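Local coordinates for protein genome packaging NTPase B204 (Sulfolobus turreted icosahedral virus 2, PDB 4KFU) that probably hydrolyses ATP to power the packaging of viral DNA into the capsid, as a P-loop ATPase of the FtsK-HerA superfamily, at residues S18-H23 / L153-Y158; Y24-L29 / V99-E104. One frame throughout, in Å; residues are numbered along the deposited sequence.

Both contacts set helix 17-31 against one mixed beta-sheet, the helix's first half in contact 1 and its second half in contact 2. Each is a buried, wholly apolar meeting of helix and strand without a hydrogen bond across it. Strands 153-156 and 98-102 are not neighbours in the sheet; 131-137 and 6-10 lie between them, so the helix spans the central strands. The two contacts differ in their polar ends. In contact 1 the helix start carries nucleotide and magnesium, whereas in contact 2 the acidic residues follow the strand. Ser18 and Asp103 join these ends by a probable hydrogen bond, OG to OD2 2.7 Å.

Contact 1. Residues S18-H23 / L153-Y158; sequences SYLIKH and LIIMFY. With MG (magnesium ion), chain K; ACP (phosphomethylphosphonic acid adenylate ester), chain E.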
loop_
_atom_site.group_PDB
_atom_site.type_symbol
_atom_site.label_atom_id
_atom_site.label_comp_id
_atom_site.label_asym_id
_atom_site.label_seq_id
_atom_site.Cartn_x
_atom_site.Cartn_y
_atom_site.Cartn_z
ATOM N N SER A 18 -5.075 -6.305 -5.378
ATOM C CA SER A 18 -4.244 -7.274 -4.656
ATOM C C SER A 18 -3.506 -8.163 -5.640
ATOM O O SER A 18 -2.391 -8.606 -5.371
ATOM C CB SER A 18 -5.082 -8.131 -3.713
ATOM O OG SER A 18 -5.427 -7.404 -2.559
ATOM N N TYR A 19 -4.139 -8.417 -6.780
ATOM C CA TYR A 19 -3.518 -9.193 -7.851
ATOM C C TYR A 19 -2.271 -8.467 -8.336
ATOM O O TYR A 19 -1.238 -9.081 -8.591
ATOM C CB TYR A 19 -4.509 -9.369 -8.998
ATOM C CG TYR A 19 -4.138 -10.430 -10.018
ATOM C CD1 TYR A 19 -4.519 -11.759 -9.837
ATOM C CD2 TYR A 19 -3.424 -10.102 -11.165
ATOM C CE1 TYR A 19 -4.192 -12.737 -10.773
ATOM C CE2 TYR A 19 -3.090 -11.067 -12.101
ATOM C CZ TYR A 19 -3.478 -12.383 -11.899
ATOM O OH TYR A 19 -3.149 -13.336 -12.827
ATOM N N LEU A 20 -2.385 -7.149 -8.473
ATOM C CA LEU A 20 -1.245 -6.291 -8.789
ATOM C C LEU A 20 -0.107 -6.443 -7.764
ATOM O O LEU A 20 1.072 -6.526 -8.122
ATOM C CB LEU A 20 -1.712 -4.829 -8.840
ATOM C CG LEU A 20 -0.931 -3.857 -9.719
ATOM C CD1 LEU A 20 -0.815 -4.390 -11.132
ATOM C CD2 LEU A 20 -1.619 -2.486 -9.718
ATOM N N ILE A 21 -0.463 -6.448 -6.486
ATOM C CA ILE A 21 0.530 -6.622 -5.431
ATOM C C ILE A 21 1.199 -7.990 -5.555
ATOM O O ILE A 21 2.435 -8.089 -5.519
ATOM C CB ILE A 21 -0.097 -6.456 -4.033
ATOM C CG1 ILE A 21 -0.484 -4.989 -3.808
ATOM C CG2 ILE A 21 0.867 -6.905 -2.948
ATOM C CD1 ILE A 21 -1.231 -4.727 -2.512
ATOM N N LYS A 22 0.383 -9.032 -5.730
ATOM C CA LYS A 22 0.886 -10.413 -5.726
ATOM C C LYS A 22 1.677 -10.773 -6.973
ATOM O O LYS A 22 2.620 -11.559 -6.902
ATOM C CB LYS A 22 -0.268 -11.408 -5.559
ATOM C CG LYS A 22 -1.007 -11.312 -4.225
ATOM C CD LYS A 22 -2.367 -12.011 -4.312
ATOM C CE LYS A 22 -3.226 -11.728 -3.083
ATOM N NZ LYS A 22 -4.582 -12.350 -3.186
ATOM N N HIS A 23 1.298 -10.211 -8.118
ATOM C CA HIS A 23 1.874 -10.660 -9.387
ATOM C C HIS A 23 2.637 -9.582 -10.142
ATOM O O HIS A 23 3.118 -9.820 -11.243
ATOM C CB HIS A 23 0.803 -11.278 -10.282
ATOM C CG HIS A 23 0.171 -12.500 -9.697
ATOM N ND1 HIS A 23 -1.171 -12.570 -9.391
ATOM C CD2 HIS A 23 0.698 -13.702 -9.360
ATOM C CE1 HIS A 23 -1.446 -13.768 -8.898
ATOM N NE2 HIS A 23 -0.329 -14.469 -8.864
ATOM N N LEU A 153 3.450 7.544 -6.097
ATOM C CA LEU A 153 2.692 6.893 -7.161
ATOM C C LEU A 153 1.301 6.563 -6.655
ATOM O O LEU A 153 1.138 6.008 -5.566
ATOM C CB LEU A 153 3.373 5.597 -7.596
ATOM C CG LEU A 153 4.660 5.710 -8.416
ATOM C CD1 LEU A 153 5.119 4.336 -8.876
ATOM C CD2 LEU A 153 4.466 6.626 -9.616
ATOM N N ILE A 154 0.285 6.904 -7.437
ATOM C CA ILE A 154 -1.081 6.521 -7.087
ATOM C C ILE A 154 -1.670 5.729 -8.245
ATOM O O ILE A 154 -1.704 6.206 -9.387
ATOM C CB ILE A 154 -1.968 7.737 -6.758
ATOM C CG1 ILE A 154 -1.316 8.595 -5.667
ATOM C CG2 ILE A 154 -3.336 7.292 -6.306
ATOM C CD1 ILE A 154 -2.006 9.961 -5.471
ATOM N N ILE A 155 -2.117 4.512 -7.947
ATOM C CA ILE A 155 -2.677 3.631 -8.964
ATOM C C ILE A 155 -4.179 3.500 -8.740
ATOM O O ILE A 155 -4.624 3.267 -7.614
ATOM C CB ILE A 155 -1.987 2.245 -8.950
ATOM C CG1 ILE A 155 -0.523 2.388 -9.389
ATOM C CG2 ILE A 155 -2.737 1.257 -9.835
ATOM C CD1 ILE A 155 0.255 1.099 -9.423
ATOM N N MET A 156 -4.965 3.678 -9.805
ATOM C CA MET A 156 -6.420 3.645 -9.677
ATOM C C MET A 156 -7.082 2.754 -10.721
ATOM O O MET A 156 -6.701 2.780 -11.900
ATOM C CB MET A 156 -6.986 5.072 -9.775
ATOM C CG MET A 156 -6.650 5.933 -8.566
ATOM S SD MET A 156 -6.901 7.696 -8.853
ATOM C CE MET A 156 -5.504 8.076 -9.857
ATOM N N PHE A 157 -8.062 1.963 -10.283
ATOM C CA PHE A 157 -8.895 1.173 -11.208
ATOM C C PHE A 157 -10.206 1.920 -11.448
ATOM O O PHE A 157 -10.430 2.982 -10.876
ATOM C CB PHE A 157 -9.172 -0.227 -10.646
ATOM C CG PHE A 157 -7.941 -1.101 -10.564
ATOM C CD1 PHE A 157 -7.707 -2.089 -11.512
ATOM C CD2 PHE A 157 -7.003 -0.917 -9.556
ATOM C CE1 PHE A 157 -6.559 -2.904 -11.449
ATOM C CE2 PHE A 157 -5.845 -1.734 -9.481
ATOM C CZ PHE A 157 -5.628 -2.718 -10.438
ATOM N N TYR A 158 -11.075 1.346 -12.271
ATOM C CA TYR A 158 -12.307 2.001 -12.693
ATOM C C TYR A 158 -13.158 2.564 -11.554
ATOM O O TYR A 158 -13.412 1.880 -10.560
ATOM C CB TYR A 158 -13.169 1.028 -13.526
ATOM C CG TYR A 158 -14.608 1.483 -13.644
ATOM C CD1 TYR A 158 -14.985 2.411 -14.619
ATOM C CD2 TYR A 158 -15.591 0.999 -12.783
ATOM C CE1 TYR A 158 -16.306 2.856 -14.722
ATOM C CE2 TYR A 158 -16.923 1.435 -12.882
ATOM C CZ TYR A 158 -17.268 2.358 -13.851
ATOM O OH TYR A 158 -18.579 2.797 -13.943
HETATM MG MG MG K . -7.529 -7.561 -2.081
HETATM P PG ACP E . -10.583 -8.187 -2.175
HETATM O O1G ACP E . -11.561 -6.970 -1.809
HETATM O O2G ACP E . -9.143 -7.870 -1.545
HETATM O O3G ACP E . -11.131 -9.455 -1.627
HETATM P PB ACP E . -9.263 -7.216 -4.713
HETATM O O1B ACP E . -7.871 -7.183 -3.911
HETATM O O2B ACP E . -9.860 -5.874 -4.835
HETATM C C3B ACP E . -10.469 -8.352 -3.976
HETATM P PA ACP E . -7.963 -9.015 -6.479
HETATM O O1A ACP E . -8.029 -9.962 -5.303
HETATM O O2A ACP E . -6.646 -8.407 -6.912
HETATM O O3A ACP E . -8.960 -7.771 -6.207
HETATM O "O5'" ACP E . -8.544 -9.759 -7.782
HETATM C "C5'" ACP E . -9.810 -10.413 -7.832
HETATM C "C4'" ACP E . -9.782 -11.409 -8.998
HETATM O "O4'" ACP E . -9.665 -10.782 -10.283
HETATM C "C3'" ACP E . -8.602 -12.361 -8.883
HETATM O "O3'" ACP E . -9.052 -13.635 -8.402
HETATM C "C2'" ACP E . -8.070 -12.534 -10.285
HETATM O "O2'" ACP E . -8.413 -13.856 -10.684
HETATM C "C1'" ACP E . -8.804 -11.526 -11.157
HETATM N N9 ACP E . -7.773 -10.632 -11.749
HETATM C C8 ACP E . -7.273 -9.522 -11.172
HETATM N N7 ACP E . -6.344 -8.929 -11.970
HETATM C C5 ACP E . -6.229 -9.677 -13.081
HETATM C C6 ACP E . -5.432 -9.620 -14.329
HETATM N N6 ACP E . -4.534 -8.638 -14.565
HETATM N N1 ACP E . -5.622 -10.607 -15.233
HETATM C C2 ACP E . -6.506 -11.603 -15.023
HETATM N N3 ACP E . -7.264 -11.714 -13.918
HETATM C C4 ACP E . -7.174 -10.796 -12.926
HETATM O O HOH W 1 -7.204 -5.710 -1.170
HETATM O O HOH W 2 -7.006 -8.105 -0.125
HETATM O O HOH W 3 -7.522 -9.585 -2.561
#
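Leu20 and Ile155 point their side chains at each other, tip to tip, where the helix that follows the P-loop (Walker A motif) packs on the central sheet of this FtsK-HerA-type ATPase. Methyl CD2 of Leu20 does the touching: it lies 3.9 Å from Ile155 CG2 and also borders CD1, so that it sits against both arms of the beta-branched residue. Leucine suits the helix here because its forked end reaches across a backbone gap of 10.0 Å between Leu20 CA and Ile155 CA. The same CD2 approaches the Phe157 ring obliquely, at 4.1 Å from CZ. Phe188 of the neighbouring strand 188-192 and Phe25, five residues further along the helix, add to this apolar cluster.

The preceding two helix residues serve the nucleotide instead. Tyr19 has CG anti to its backbone N (chi1 -165°), which swings the ring out over the adenine, face toward it and offset; ACP C5 lies 3.4 Å above the Tyr19 ring plane, toward the rim. On the opposite face the imidazole of His23 comes edge-on, its ND1 over the ring centre. At the helix start, where backbone amides suit an anion, Tyr19 N donates to ACP O2A and Ser18 N to O1B. The small hydroxyl side chain of Ser18 fits close to the phosphates, and magnesium is held by six ligands: ACP O2G, ACP O1B, three waters and, at 2.2 Å, Ser18 OG.

Contact 2. Residues Y24-L29 / V99-E104; sequences YFIPVL and VLIIDE
Following Phe25, whose ring turns away from strand 98-102 onto Ile134 of the adjoining strand and has one face under Tyr24 CD2, Ile26 meets Ile101 obliquely, its CG1 methylene resting 4.0 Å from Ile101 CD1. With CG1 of Ile26 beside the backbone N (chi1 -74°), the longer arm extends from the helix flank to the strand, and the residue also packs on Tyr36 and Ile38 of strand 35-40. Pro27, exposed on the outer side, has no N-H to give to the preceding turn, and the helix is kinked there. This is the alpha/beta layering of a P-loop NTPase, in which the Walker A helix packs on a layer of parallel strands.

Beyond the kink, Val28 N and Leu29 N bond back to Tyr24 O and Phe25 O, restoring the helical pattern. Leu29 then crosses Val99 at about a right angle: its CD1 is 4.0 Å from Val99 CG2, and CD2 reaches the same methyl. The compact valine suits the closer backbone approach here, 8.4 Å between Leu29 CA and Val99 CA, against 9.5 Å between Ile26 CA and Ile101 CA. Where strand 98-102 ends, polar residues take over; the Asp103-Glu104 pair closing an apolar strand is consistent with a Walker B motif. Asp103 OD1 accepts from Glu104 N through its anti lone pair and bonds to Ser136 OG, while Asp103 OD2 bonds to Tyr50 OH.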
loop_
_atom_site.group_PDB
_atom_site.type_symbol
_atom_site.label_atom_id
_atom_site.label_comp_id
_atom_site.label_asym_id
_atom_site.label_seq_id
_atom_site.Cartn_x
_atom_site.Cartn_y
_atom_site.Cartn_z
ATOM N N TYR A 24 2.738 -8.392 -9.565
ATOM C CA TYR A 24 3.664 -7.420 -10.117
ATOM C C TYR A 24 4.654 -6.914 -9.075
ATOM O O TYR A 24 5.860 -7.133 -9.204
ATOM C CB TYR A 24 2.961 -6.236 -10.777
ATOM C CG TYR A 24 3.981 -5.212 -11.200
ATOM C CD1 TYR A 24 4.821 -5.455 -12.277
ATOM C CD2 TYR A 24 4.142 -4.030 -10.497
ATOM C CE1 TYR A 24 5.775 -4.537 -12.660
ATOM C CE2 TYR A 24 5.098 -3.105 -10.870
ATOM C CZ TYR A 24 5.909 -3.364 -11.954
ATOM O OH TYR A 24 6.859 -2.447 -12.334
ATOM N N PHE A 25 4.148 -6.221 -8.055
ATOM C CA PHE A 25 5.028 -5.630 -7.044
ATOM C C PHE A 25 5.917 -6.641 -6.309
ATOM O O PHE A 25 7.133 -6.492 -6.306
ATOM C CB PHE A 25 4.231 -4.768 -6.060
ATOM C CG PHE A 25 3.705 -3.487 -6.673
ATOM C CD1 PHE A 25 4.570 -2.437 -6.959
ATOM C CD2 PHE A 25 2.352 -3.339 -6.972
ATOM C CE1 PHE A 25 4.100 -1.244 -7.538
ATOM C CE2 PHE A 25 1.864 -2.146 -7.538
ATOM C CZ PHE A 25 2.738 -1.103 -7.825
ATOM N N ILE A 26 5.317 -7.656 -5.695
ATOM C CA ILE A 26 6.091 -8.684 -4.986
ATOM C C ILE A 26 7.164 -9.387 -5.838
ATOM O O ILE A 26 8.314 -9.470 -5.407
ATOM C CB ILE A 26 5.188 -9.702 -4.251
ATOM C CG1 ILE A 26 4.590 -9.052 -3.002
ATOM C CG2 ILE A 26 5.981 -10.968 -3.890
ATOM C CD1 ILE A 26 3.461 -9.836 -2.387
ATOM N N PRO A 27 6.809 -9.871 -7.051
ATOM C CA PRO A 27 7.852 -10.452 -7.907
ATOM C C PRO A 27 8.992 -9.484 -8.223
ATOM O O PRO A 27 10.154 -9.902 -8.191
ATOM C CB PRO A 27 7.093 -10.796 -9.191
ATOM C CG PRO A 27 5.702 -11.054 -8.731
ATOM C CD PRO A 27 5.465 -10.063 -7.634
ATOM N N VAL A 28 8.675 -8.225 -8.521
ATOM C CA VAL A 28 9.710 -7.253 -8.889
ATOM C C VAL A 28 10.636 -6.943 -7.714
ATOM O O VAL A 28 11.854 -6.798 -7.878
ATOM C CB VAL A 28 9.106 -5.943 -9.434
ATOM C CG1 VAL A 28 10.178 -4.879 -9.587
ATOM C CG2 VAL A 28 8.429 -6.197 -10.772
ATOM N N LEU A 29 10.050 -6.848 -6.525
ATOM C CA LEU A 29 10.837 -6.630 -5.324
ATOM C C LEU A 29 11.795 -7.788 -5.137
ATOM O O LEU A 29 13.007 -7.582 -5.056
ATOM C CB LEU A 29 9.933 -6.476 -4.103
ATOM C CG LEU A 29 9.122 -5.186 -4.154
ATOM C CD1 LEU A 29 8.179 -5.077 -2.957
ATOM C CD2 LEU A 29 10.066 -4.001 -4.230
ATOM N N VAL A 99 10.177 -2.639 1.727
ATOM C CA VAL A 99 8.818 -2.173 1.504
ATOM C C VAL A 99 7.814 -2.749 2.509
ATOM O O VAL A 99 7.664 -3.973 2.637
ATOM C CB VAL A 99 8.347 -2.484 0.080
ATOM C CG1 VAL A 99 6.962 -1.921 -0.115
ATOM C CG2 VAL A 99 9.320 -1.876 -0.924
ATOM N N LEU A 100 7.145 -1.857 3.237
ATOM C CA LEU A 100 6.045 -2.251 4.111
ATOM C C LEU A 100 4.739 -2.238 3.302
ATOM O O LEU A 100 4.284 -1.177 2.867
ATOM C CB LEU A 100 5.938 -1.292 5.301
ATOM C CG LEU A 100 4.809 -1.572 6.294
ATOM C CD1 LEU A 100 4.877 -3.029 6.825
ATOM C CD2 LEU A 100 4.795 -0.555 7.461
ATOM N N ILE A 101 4.153 -3.418 3.103
ATOM C CA ILE A 101 2.923 -3.577 2.336
ATOM C C ILE A 101 1.707 -3.721 3.237
ATOM O O ILE A 101 1.633 -4.626 4.076
ATOM C CB ILE A 101 2.994 -4.817 1.425
ATOM C CG1 ILE A 101 4.284 -4.797 0.598
ATOM C CG2 ILE A 101 1.754 -4.899 0.526
ATOM C CD1 ILE A 101 4.376 -5.919 -0.448
ATOM N N ILE A 102 0.748 -2.821 3.055
ATOM C CA ILE A 102 -0.426 -2.771 3.912
ATOM C C ILE A 102 -1.685 -2.901 3.084
ATOM O O ILE A 102 -2.164 -1.921 2.504
ATOM C CB ILE A 102 -0.485 -1.466 4.718
ATOM C CG1 ILE A 102 0.877 -1.189 5.358
ATOM C CG2 ILE A 102 -1.574 -1.539 5.815
ATOM C CD1 ILE A 102 0.828 -0.141 6.421
ATOM N N ASP A 103 -2.217 -4.117 3.006
ATOM C CA ASP A 103 -3.501 -4.304 2.328
ATOM C C ASP A 103 -4.601 -3.901 3.298
ATOM O O ASP A 103 -4.390 -3.919 4.523
ATOM C CB ASP A 103 -3.673 -5.736 1.823
ATOM C CG ASP A 103 -4.271 -5.787 0.408
ATOM O OD1 ASP A 103 -5.048 -4.861 0.055
ATOM O OD2 ASP A 103 -3.962 -6.740 -0.353
ATOM N N GLU A 104 -5.748 -3.483 2.764
ATOM C CA GLU A 104 -6.822 -2.927 3.593
ATOM C C GLU A 104 -6.295 -1.799 4.492
ATOM O O GLU A 104 -6.524 -1.799 5.710
ATOM C CB GLU A 104 -7.480 -4.032 4.436
ATOM C CG GLU A 104 -7.931 -5.278 3.634
ATOM C CD GLU A 104 -6.863 -6.387 3.540
ATOM O OE1 GLU A 104 -5.947 -6.450 4.405
ATOM O OE2 GLU A 104 -6.939 -7.214 2.596
#